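Local coordinates for plasmin and fibronectin-binding protein A (Streptococcus pneumoniae, PDB 4MR0) that acts as a fibronectin-dependent adhesin and invasin on the pneumococcal surface, binding human fibronectin, plasmin, plasminogen and serum albumin, at residues 358-366 / 380-388; 506-517 / 529-540. All blocks are in the same frame, centred on the assembly; numbering follows the deposited sequence.

Interaction 1: 358-366 / 380-388; sequences TQNPSNIKI and RFTGFTDVL
Phe384 and Pro361 meet at the apolar centre of this contact between neighbouring coils of a parallel beta-helix. Two residues of the segment 358-366 approach the ring obliquely: Pro361 CG lies 3.8 Å from Phe384 CE1, and Ile364 CG1 lies 4.3 Å from Phe384 CD2. With CG anti to its own carbonyl carbon (chi1 -81°), the phenylalanine swings its ring back toward that segment although its CB starts out in the other direction. Phe381 CB lies over one face of the ring, offset toward the rim, and Ile307 of an earlier coil adds to the same interior cluster. Farther along, Ile364 CB packs 4.3 Å from Val387 CG2.

Around this apolar centre the two segments run in parallel register. Thr385 N donates to Pro361 O, and Asn363 N to Thr385 O. Both segments turn a corner, at Asn363 and Asp386, where each residue adopts a left-handed backbone conformation, and the bonding continues beyond it: Ile364 N reaches Asp386 O, Leu388 N reaches Ile364 O at 2.8 Å, and Ile366 N meets Leu388 O at 2.7 Å and 174°.

Polar groups occupy the outer edge. The Asn363 amide and the Asp386 carboxylate lie side by side, pointing the same way with planes only 5° apart; Asn363 ND2 is hydrogen-bonded to Asn328 OD1 of the preceding coil, and a calcium ion sits about 3 Å from the Asn363 side chain. At the other end a water lies 2.7 Å from Thr385 OG1 and accepts a weak bond from Asn360 ND2, whose stronger partner is Asp426 O. The chemistry implies a division of labour: backbone bonds set the coil-to-coil register, apolar groups fill the interior, and the aligned corner side chains put polar groups outside, with calcium close to Asn363.

Interaction 2: 506-517 / 529-540; sequences IVIEDSKGKITV and YISFIKSNANGK
Ile506 faces Ile530 across the parallel strands 506-509 and 530-535, whose axes lie 5° and 4.7 Å apart, and bonds to the residues on either side of it: Ile506 N to Tyr529 O, and Ser531 N to Ile506 O. The ladder continues with Ile508 N to Ser531 O at 2.7 Å and Ile533 N to Ile508 O. In the last rung, Asp510 N to Ile533 O, the donor is tilted 24° from the carbonyl plane, just where the segment 506-517 leaves its strand. Such coil-to-coil pairing builds the beta-helix, here near its C-terminal end; residues 506-510 belong to the last PbH1 repeat.

Apolar contacts gather on the face carrying Ile506, Ile508, Ile530 and Phe532. Phe532 CG lies anti to the backbone N (chi1 -171°), and the ring leans toward the segment 506-517. Ile508 CG2 approaches it obliquely, 3.8 Å from Phe532 CD1, while Ile515 comes from the opposite direction and brings CD1 to 3.7 Å from Phe532 CE1. Tyr560 adds an edge-to-face ring contact. On the other face, Val507 CG2 touches Ser531 CB at 4.1 Å.

Polar side chains and water finish the end of the ladder. Asp510 OD1 receives Ser535 OG through its syn lone pair at 2.9 Å, and Ser535 N adds a weak bond to the same oxygen. A water takes the N-H of Ser511 and donates to Ile533 O, 2.9 Å away. Glu509 and Lys540 carry opposite charges, but OE2 and NZ stay 4.7 Å apart, and the lysine is poorly ordered.

Taken together, the chemistry implies that main-chain bonds set the register and buried hydrocarbon packs the face of Phe532, while the carboxylate and a water tie down the turn after the ladder ends.

Interaction 1 and interaction 2 illustrate one principle at two places along the same right-handed parallel beta-helix: successive coils join through in-register parallel strands. Their centres lie about 25 Å apart and their nearest atoms about 16 Å. Strand 377-381, which runs into interaction 1, shares a sheet with strands 506-509 and 530-535 of interaction 2, but most of interaction 1 pairs strands 364-372 and 387-396, outside that sheet. The centre of interaction 1 is about 11 Å from the centre of the chain, beside the calcium ion; a manganese ion is about 10 Å from its Pro361 side chain. The centre of interaction 2 is about 28 Å from the chain centre, where antiparallel strand 540-542 closes the sheet.

Interaction 1: 358-366 / 380-388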
loop_
_atom_site.group_PDB
_atom_site.type_symbol
_atom_site.label_atom_id
_atom_site.label_comp_id
_atom_site.label_asym_id
_atom_site.label_seq_id
_atom_site.Cartn_x
_atom_site.Cartn_y
_atom_site.Cartn_z
ATOM N N THR A 358 -12.592 -0.513 -14.961
ATOM C CA THR A 358 -12.475 -0.850 -13.543
ATOM C C THR A 358 -13.118 0.238 -12.691
ATOM O O THR A 358 -13.003 1.422 -12.999
ATOM C CB THR A 358 -11.003 -0.989 -13.091
ATOM O OG1 THR A 358 -10.338 0.276 -13.243
ATOM C CG2 THR A 358 -10.286 -2.059 -13.908
ATOM N N GLN A 359 -13.811 -0.168 -11.631
ATOM C CA GLN A 359 -14.438 0.789 -10.733
ATOM C C GLN A 359 -13.425 1.080 -9.620
ATOM O O GLN A 359 -12.882 0.162 -9.004
ATOM C CB GLN A 359 -15.735 0.211 -10.155
ATOM C CG GLN A 359 -16.568 1.203 -9.333
ATOM C CD GLN A 359 -16.965 2.454 -10.117
ATOM O OE1 GLN A 359 -17.568 2.368 -11.193
ATOM N NE2 GLN A 359 -16.638 3.624 -9.570
ATOM N N ASN A 360 -13.166 2.363 -9.380
ATOM C CA ASN A 360 -12.202 2.791 -8.373
ATOM C C ASN A 360 -12.488 2.339 -6.941
ATOM O O ASN A 360 -13.596 2.520 -6.434
ATOM C CB ASN A 360 -12.102 4.327 -8.370
ATOM C CG ASN A 360 -11.357 4.881 -9.582
ATOM O OD1 ASN A 360 -11.127 4.184 -10.569
ATOM N ND2 ASN A 360 -10.983 6.158 -9.503
ATOM N N PRO A 361 -11.501 1.703 -6.279
ATOM C CA PRO A 361 -11.747 1.287 -4.894
ATOM C C PRO A 361 -12.082 2.582 -4.130
ATOM O O PRO A 361 -11.436 3.612 -4.353
ATOM C CB PRO A 361 -10.405 0.698 -4.472
ATOM C CG PRO A 361 -9.951 0.010 -5.746
ATOM C CD PRO A 361 -10.300 1.042 -6.829
ATOM N N SER A 362 -13.072 2.542 -3.242
ATOM C CA SER A 362 -13.467 3.750 -2.518
ATOM C C SER A 362 -13.594 3.576 -1.005
ATOM O O SER A 362 -13.801 2.467 -0.512
ATOM C CB SER A 362 -14.788 4.291 -3.093
ATOM O OG SER A 362 -15.856 3.379 -2.886
ATOM N N ASN A 363 -13.482 4.695 -0.288
ATOM C CA ASN A 363 -13.539 4.741 1.175
ATOM C C ASN A 363 -12.435 3.853 1.732
ATOM O O ASN A 363 -12.677 2.865 2.440
ATOM C CB ASN A 363 -14.910 4.303 1.708
ATOM C CG ASN A 363 -15.064 4.573 3.206
ATOM O OD1 ASN A 363 -14.317 5.366 3.784
ATOM N ND2 ASN A 363 -16.039 3.925 3.835
ATOM N N ILE A 364 -11.214 4.236 1.380
ATOM C CA ILE A 364 -10.000 3.544 1.772
ATOM C C ILE A 364 -9.363 4.366 2.883
ATOM O O ILE A 364 -9.000 5.526 2.677
ATOM C CB ILE A 364 -9.017 3.466 0.584
ATOM C CG1 ILE A 364 -9.738 2.907 -0.651
ATOM C CG2 ILE A 364 -7.814 2.609 0.948
ATOM C CD1 ILE A 364 -10.260 1.487 -0.467
ATOM N N LYS A 365 -9.232 3.764 4.059
ATOM C CA LYS A 365 -8.650 4.460 5.195
ATOM C C LYS A 365 -7.342 3.811 5.610
ATOM O O LYS A 365 -7.284 2.608 5.838
ATOM C CB LYS A 365 -9.626 4.449 6.371
ATOM C CG LYS A 365 -10.931 5.157 6.080
ATOM C CD LYS A 365 -11.898 5.056 7.261
ATOM C CE LYS A 365 -13.156 5.866 6.991
ATOM N NZ LYS A 365 -14.217 5.579 7.992
ATOM N N ILE A 366 -6.297 4.620 5.704
ATOM C CA ILE A 366 -4.974 4.140 6.087
ATOM C C ILE A 366 -4.664 4.950 7.327
ATOM O O ILE A 366 -4.298 6.121 7.235
ATOM C CB ILE A 366 -3.970 4.413 4.953
ATOM C CG1 ILE A 366 -4.396 3.599 3.721
ATOM C CG2 ILE A 366 -2.561 4.069 5.397
ATOM C CD1 ILE A 366 -3.614 3.895 2.462
ATOM N N ARG A 380 1.103 4.422 -2.233
ATOM C CA ARG A 380 1.145 4.860 -3.623
ATOM C C ARG A 380 -0.018 4.227 -4.371
ATOM O O ARG A 380 -0.210 3.009 -4.319
ATOM C CB ARG A 380 2.471 4.458 -4.275
ATOM C CG ARG A 380 2.519 4.701 -5.783
ATOM C CD ARG A 380 3.932 4.502 -6.318
ATOM N NE ARG A 380 4.023 4.684 -7.765
ATOM C CZ ARG A 380 3.776 3.734 -8.662
ATOM N NH1 ARG A 380 3.415 2.518 -8.273
ATOM N NH2 ARG A 380 3.908 3.999 -9.955
ATOM N N PHE A 381 -0.787 5.046 -5.079
ATOM C CA PHE A 381 -1.943 4.519 -5.787
ATOM C C PHE A 381 -2.464 5.410 -6.908
ATOM O O PHE A 381 -2.212 6.618 -6.935
ATOM C CB PHE A 381 -3.091 4.308 -4.789
ATOM C CG PHE A 381 -3.516 5.577 -4.082
ATOM C CD1 PHE A 381 -2.840 6.023 -2.947
ATOM C CD2 PHE A 381 -4.561 6.351 -4.584
ATOM C CE1 PHE A 381 -3.198 7.228 -2.323
ATOM C CE2 PHE A 381 -4.925 7.561 -3.965
ATOM C CZ PHE A 381 -4.239 7.996 -2.835
ATOM N N THR A 382 -3.194 4.785 -7.829
ATOM C CA THR A 382 -3.853 5.481 -8.926
ATOM C C THR A 382 -5.223 4.820 -9.013
ATOM O O THR A 382 -5.331 3.605 -8.876
ATOM C CB THR A 382 -3.119 5.320 -10.295
ATOM O OG1 THR A 382 -3.857 6.011 -11.315
ATOM C CG2 THR A 382 -3.004 3.847 -10.689
ATOM N N GLY A 383 -6.270 5.610 -9.215
ATOM C CA GLY A 383 -7.597 5.034 -9.309
ATOM C C GLY A 383 -8.343 4.768 -8.008
ATOM O O GLY A 383 -9.055 3.771 -7.905
ATOM N N PHE A 384 -8.174 5.631 -7.008
ATOM C CA PHE A 384 -8.895 5.488 -5.735
ATOM C C PHE A 384 -9.824 6.694 -5.595
ATOM O O PHE A 384 -9.539 7.765 -6.125
ATOM C CB PHE A 384 -7.944 5.503 -4.527
ATOM C CG PHE A 384 -7.271 4.185 -4.235
ATOM C CD1 PHE A 384 -7.450 3.079 -5.065
ATOM C CD2 PHE A 384 -6.424 4.068 -3.134
ATOM C CE1 PHE A 384 -6.790 1.875 -4.801
ATOM C CE2 PHE A 384 -5.759 2.869 -2.860
ATOM C CZ PHE A 384 -5.944 1.770 -3.701
ATOM N N THR A 385 -10.922 6.523 -4.871
ATOM C CA THR A 385 -11.855 7.618 -4.638
ATOM C C THR A 385 -12.223 7.616 -3.157
ATOM O O THR A 385 -12.560 6.573 -2.596
ATOM C CB THR A 385 -13.126 7.467 -5.489
ATOM O OG1 THR A 385 -12.759 7.335 -6.872
ATOM C CG2 THR A 385 -14.023 8.698 -5.329
ATOM N N ASP A 386 -12.137 8.783 -2.526
ATOM C CA ASP A 386 -12.438 8.925 -1.103
ATOM C C ASP A 386 -11.431 8.117 -0.288
ATOM O O ASP A 386 -11.714 7.018 0.190
ATOM C CB ASP A 386 -13.871 8.467 -0.796
ATOM C CG ASP A 386 -14.235 8.627 0.676
ATOM O OD1 ASP A 386 -13.516 9.357 1.403
ATOM O OD2 ASP A 386 -15.249 8.031 1.109
ATOM N N VAL A 387 -10.241 8.688 -0.152
ATOM C CA VAL A 387 -9.153 8.064 0.580
ATOM C C VAL A 387 -8.772 8.929 1.764
ATOM O O VAL A 387 -8.799 10.162 1.680
ATOM C CB VAL A 387 -7.908 7.922 -0.313
ATOM C CG1 VAL A 387 -6.792 7.238 0.454
ATOM C CG2 VAL A 387 -8.260 7.144 -1.572
ATOM N N LEU A 388 -8.424 8.283 2.871
ATOM C CA LEU A 388 -8.005 9.001 4.061
ATOM C C LEU A 388 -6.712 8.381 4.571
ATOM O O LEU A 388 -6.686 7.221 4.989
ATOM C CB LEU A 388 -9.082 8.941 5.153
ATOM C CG LEU A 388 -8.686 9.598 6.488
ATOM C CD1 LEU A 388 -8.351 11.074 6.255
ATOM C CD2 LEU A 388 -9.820 9.455 7.505
HETATM O O HOH W 1 -11.733 9.224 -8.536
#

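Interaction 2: 506-517 / 529-540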
loop_
_atom_site.group_PDB
_atom_site.type_symbol
_atom_site.label_atom_id
_atom_site.label_comp_id
_atom_site.label_asym_id
_atom_site.label_seq_id
_atom_site.Cartn_x
_atom_site.Cartn_y
_atom_site.Cartn_z
ATOM N N ILE A 506 6.595 23.716 -0.275
ATOM C CA ILE A 506 5.452 23.293 -1.069
ATOM C C ILE A 506 5.537 23.807 -2.501
ATOM O O ILE A 506 5.844 24.977 -2.737
ATOM C CB ILE A 506 4.130 23.805 -0.454
ATOM C CG1 ILE A 506 3.934 23.193 0.932
ATOM C CG2 ILE A 506 2.954 23.471 -1.372
ATOM C CD1 ILE A 506 2.879 23.899 1.771
ATOM N N VAL A 507 5.266 22.922 -3.454
ATOM C CA VAL A 507 5.267 23.297 -4.856
ATOM C C VAL A 507 3.911 22.945 -5.442
ATOM O O VAL A 507 3.487 21.791 -5.393
ATOM C CB VAL A 507 6.354 22.547 -5.669
ATOM C CG1 VAL A 507 6.210 22.893 -7.149
ATOM C CG2 VAL A 507 7.744 22.923 -5.172
ATOM N N ILE A 508 3.220 23.952 -5.966
ATOM C CA ILE A 508 1.921 23.752 -6.591
ATOM C C ILE A 508 2.132 24.164 -8.039
ATOM O O ILE A 508 2.370 25.338 -8.338
ATOM C CB ILE A 508 0.838 24.614 -5.923
ATOM C CG1 ILE A 508 0.607 24.109 -4.498
ATOM C CG2 ILE A 508 -0.459 24.551 -6.723
ATOM C CD1 ILE A 508 -0.415 24.917 -3.719
ATOM N N GLU A 509 2.050 23.184 -8.932
ATOM C CA GLU A 509 2.301 23.410 -10.344
ATOM C C GLU A 509 1.174 23.020 -11.283
ATOM O O GLU A 509 0.677 21.898 -11.236
ATOM C CB GLU A 509 3.569 22.648 -10.737
ATOM C CG GLU A 509 3.971 22.775 -12.192
ATOM C CD GLU A 509 5.236 21.989 -12.507
ATOM O OE1 GLU A 509 5.962 21.612 -11.557
ATOM O OE2 GLU A 509 5.508 21.761 -13.705
ATOM N N ASP A 510 0.787 23.955 -12.145
ATOM C CA ASP A 510 -0.257 23.715 -13.142
ATOM C C ASP A 510 -1.621 23.304 -12.610
ATOM O O ASP A 510 -2.382 22.638 -13.311
ATOM C CB ASP A 510 0.218 22.656 -14.137
ATOM C CG ASP A 510 1.185 23.209 -15.156
ATOM O OD1 ASP A 510 0.732 23.956 -16.051
ATOM O OD2 ASP A 510 2.396 22.905 -15.059
ATOM N N SER A 511 -1.939 23.702 -11.386
ATOM C CA SER A 511 -3.230 23.356 -10.808
ATOM C C SER A 511 -4.276 24.400 -11.187
ATOM O O SER A 511 -3.958 25.578 -11.356
ATOM C CB SER A 511 -3.104 23.228 -9.291
ATOM O OG SER A 511 -2.197 22.182 -8.968
ATOM N N LYS A 512 -5.521 23.961 -11.330
ATOM C CA LYS A 512 -6.609 24.849 -11.722
ATOM C C LYS A 512 -7.761 24.811 -10.722
ATOM O O LYS A 512 -7.717 24.083 -9.729
ATOM C CB LYS A 512 -7.113 24.451 -13.119
ATOM C CG LYS A 512 -6.034 24.558 -14.200
ATOM C CD LYS A 512 -6.183 23.518 -15.316
ATOM C CE LYS A 512 -7.216 23.913 -16.370
ATOM N NZ LYS A 512 -7.185 22.962 -17.525
ATOM N N GLY A 513 -8.792 25.603 -10.989
ATOM C CA GLY A 513 -9.936 25.636 -10.101
ATOM C C GLY A 513 -9.619 26.217 -8.736
ATOM O O GLY A 513 -8.669 26.985 -8.576
ATOM N N LYS A 514 -10.412 25.830 -7.742
ATOM C CA LYS A 514 -10.241 26.330 -6.385
ATOM C C LYS A 514 -8.998 25.828 -5.659
ATOM O O LYS A 514 -8.793 24.621 -5.481
ATOM C CB LYS A 514 -11.486 26.014 -5.551
ATOM C CG LYS A 514 -11.464 26.669 -4.179
ATOM C CD LYS A 514 -12.819 26.611 -3.507
ATOM C CE LYS A 514 -12.808 27.418 -2.223
ATOM N NZ LYS A 514 -12.367 28.824 -2.469
ATOM N N ILE A 515 -8.175 26.777 -5.232
ATOM C CA ILE A 515 -6.946 26.481 -4.515
ATOM C C ILE A 515 -6.909 27.284 -3.215
ATOM O O ILE A 515 -7.215 28.484 -3.201
ATOM C CB ILE A 515 -5.723 26.832 -5.370
ATOM C CG1 ILE A 515 -5.731 25.974 -6.643
ATOM C CG2 ILE A 515 -4.440 26.623 -4.569
ATOM C CD1 ILE A 515 -4.567 26.230 -7.581
ATOM N N THR A 516 -6.544 26.614 -2.126
ATOM C CA THR A 516 -6.470 27.248 -0.815
ATOM C C THR A 516 -5.230 26.756 -0.093
ATOM O O THR A 516 -5.086 25.563 0.160
ATOM C CB THR A 516 -7.694 26.897 0.059
ATOM O OG1 THR A 516 -8.896 27.147 -0.672
ATOM C CG2 THR A 516 -7.704 27.749 1.325
ATOM N N VAL A 517 -4.328 27.678 0.218
ATOM C CA VAL A 517 -3.097 27.349 0.923
ATOM C C VAL A 517 -3.066 28.281 2.123
ATOM O O VAL A 517 -2.774 29.467 1.986
ATOM C CB VAL A 517 -1.869 27.588 0.024
ATOM C CG1 VAL A 517 -0.592 27.241 0.776
ATOM C CG2 VAL A 517 -1.984 26.737 -1.233
ATOM N N TYR A 529 9.741 28.634 0.208
ATOM C CA TYR A 529 8.760 27.972 1.060
ATOM C C TYR A 529 7.584 27.475 0.221
ATOM O O TYR A 529 7.172 26.319 0.326
ATOM C CB TYR A 529 8.226 28.941 2.123
ATOM C CG TYR A 529 9.219 29.374 3.183
ATOM C CD1 TYR A 529 10.520 28.869 3.211
ATOM C CD2 TYR A 529 8.842 30.277 4.178
ATOM C CE1 TYR A 529 11.420 29.255 4.210
ATOM C CE2 TYR A 529 9.727 30.667 5.176
ATOM C CZ TYR A 529 11.011 30.152 5.190
ATOM O OH TYR A 529 11.875 30.517 6.196
ATOM N N ILE A 530 7.049 28.367 -0.606
ATOM C CA ILE A 530 5.906 28.055 -1.457
ATOM C C ILE A 530 6.154 28.493 -2.896
ATOM O O ILE A 530 6.549 29.630 -3.153
ATOM C CB ILE A 530 4.633 28.776 -0.953
ATOM C CG1 ILE A 530 4.380 28.425 0.514
ATOM C CG2 ILE A 530 3.434 28.390 -1.813
ATOM C CD1 ILE A 530 3.290 29.256 1.164
ATOM N N SER A 531 5.923 27.579 -3.832
ATOM C CA SER A 531 6.087 27.860 -5.253
ATOM C C SER A 531 4.750 27.601 -5.941
ATOM O O SER A 531 4.278 26.465 -5.985
ATOM C CB SER A 531 7.159 26.954 -5.862
ATOM O OG SER A 531 8.401 27.123 -5.209
ATOM N N PHE A 532 4.140 28.659 -6.463
ATOM C CA PHE A 532 2.856 28.564 -7.153
ATOM C C PHE A 532 3.170 28.827 -8.621
ATOM O O PHE A 532 3.288 29.977 -9.053
ATOM C CB PHE A 532 1.896 29.613 -6.582
ATOM C CG PHE A 532 0.480 29.484 -7.064
ATOM C CD1 PHE A 532 -0.026 28.261 -7.493
ATOM C CD2 PHE A 532 -0.370 30.587 -7.036
ATOM C CE1 PHE A 532 -1.357 28.137 -7.886
ATOM C CE2 PHE A 532 -1.706 30.473 -7.426
ATOM C CZ PHE A 532 -2.200 29.244 -7.852
ATOM N N ILE A 533 3.295 27.742 -9.378
ATOM C CA ILE A 533 3.671 27.796 -10.787
ATOM C C ILE A 533 2.634 27.365 -11.819
ATOM O O ILE A 533 1.859 26.438 -11.596
ATOM C CB ILE A 533 4.913 26.919 -11.012
ATOM C CG1 ILE A 533 6.075 27.431 -10.162
ATOM C CG2 ILE A 533 5.271 26.889 -12.476
ATOM C CD1 ILE A 533 7.208 26.437 -10.038
ATOM N N LYS A 534 2.650 28.039 -12.964
ATOM C CA LYS A 534 1.766 27.704 -14.070
ATOM C C LYS A 534 2.642 27.667 -15.316
ATOM O O LYS A 534 3.680 28.324 -15.371
ATOM C CB LYS A 534 0.665 28.751 -14.245
ATOM C CG LYS A 534 1.172 30.112 -14.685
ATOM C CD LYS A 534 0.031 30.996 -15.165
ATOM C CE LYS A 534 0.553 32.335 -15.661
ATOM N NZ LYS A 534 -0.539 33.183 -16.216
ATOM N N SER A 535 2.241 26.893 -16.313
ATOM C CA SER A 535 3.026 26.806 -17.531
ATOM C C SER A 535 2.154 27.068 -18.741
ATOM O O SER A 535 0.934 26.929 -18.685
ATOM C CB SER A 535 3.656 25.417 -17.668
ATOM O OG SER A 535 2.697 24.469 -18.105
ATOM N N ASN A 536 2.795 27.461 -19.833
ATOM C CA ASN A 536 2.105 27.710 -21.089
ATOM C C ASN A 536 2.514 26.543 -21.975
ATOM O O ASN A 536 3.266 25.673 -21.544
ATOM C CB ASN A 536 2.564 29.027 -21.712
ATOM C CG ASN A 536 4.078 29.149 -21.767
ATOM O OD1 ASN A 536 4.708 29.681 -20.846
ATOM N ND2 ASN A 536 4.673 28.644 -22.845
ATOM N N ALA A 537 2.030 26.524 -23.211
ATOM C CA ALA A 537 2.345 25.432 -24.127
ATOM C C ALA A 537 3.839 25.185 -24.347
ATOM O O ALA A 537 4.223 24.158 -24.939
ATOM C CB ALA A 537 1.662 25.668 -25.463
ATOM N N ASN A 538 4.688 26.081 -23.847
ATOM C CA ASN A 538 6.126 25.904 -24.063
ATOM C C ASN A 538 7.067 26.161 -22.872
ATOM O O ASN A 538 8.185 25.662 -22.862
ATOM C CB ASN A 538 6.562 26.794 -25.225
ATOM C CG ASN A 538 5.744 26.551 -26.475
ATOM O OD1 ASN A 538 5.325 27.492 -27.162
ATOM N ND2 ASN A 538 5.508 25.276 -26.777
ATOM N N GLY A 539 6.617 26.909 -21.861
ATOM C CA GLY A 539 7.485 27.250 -20.735
ATOM C C GLY A 539 6.837 27.404 -19.374
ATOM O O GLY A 539 5.726 26.950 -19.181
ATOM N N LYS A 540 7.511 28.088 -18.452
ATOM C CA LYS A 540 7.010 28.222 -17.091
ATOM C C LYS A 540 7.084 29.611 -16.499
ATOM O O LYS A 540 8.020 30.343 -16.765
ATOM C CB LYS A 540 7.782 27.249 -16.194
ATOM C CG LYS A 540 6.926 26.607 -15.135
ATOM C CD LYS A 540 7.518 25.315 -14.575
ATOM C CE LYS A 540 8.888 25.547 -13.977
ATOM N NZ LYS A 540 9.519 24.279 -13.505
HETATM O O HOH W 2 -0.531 26.039 -10.057
#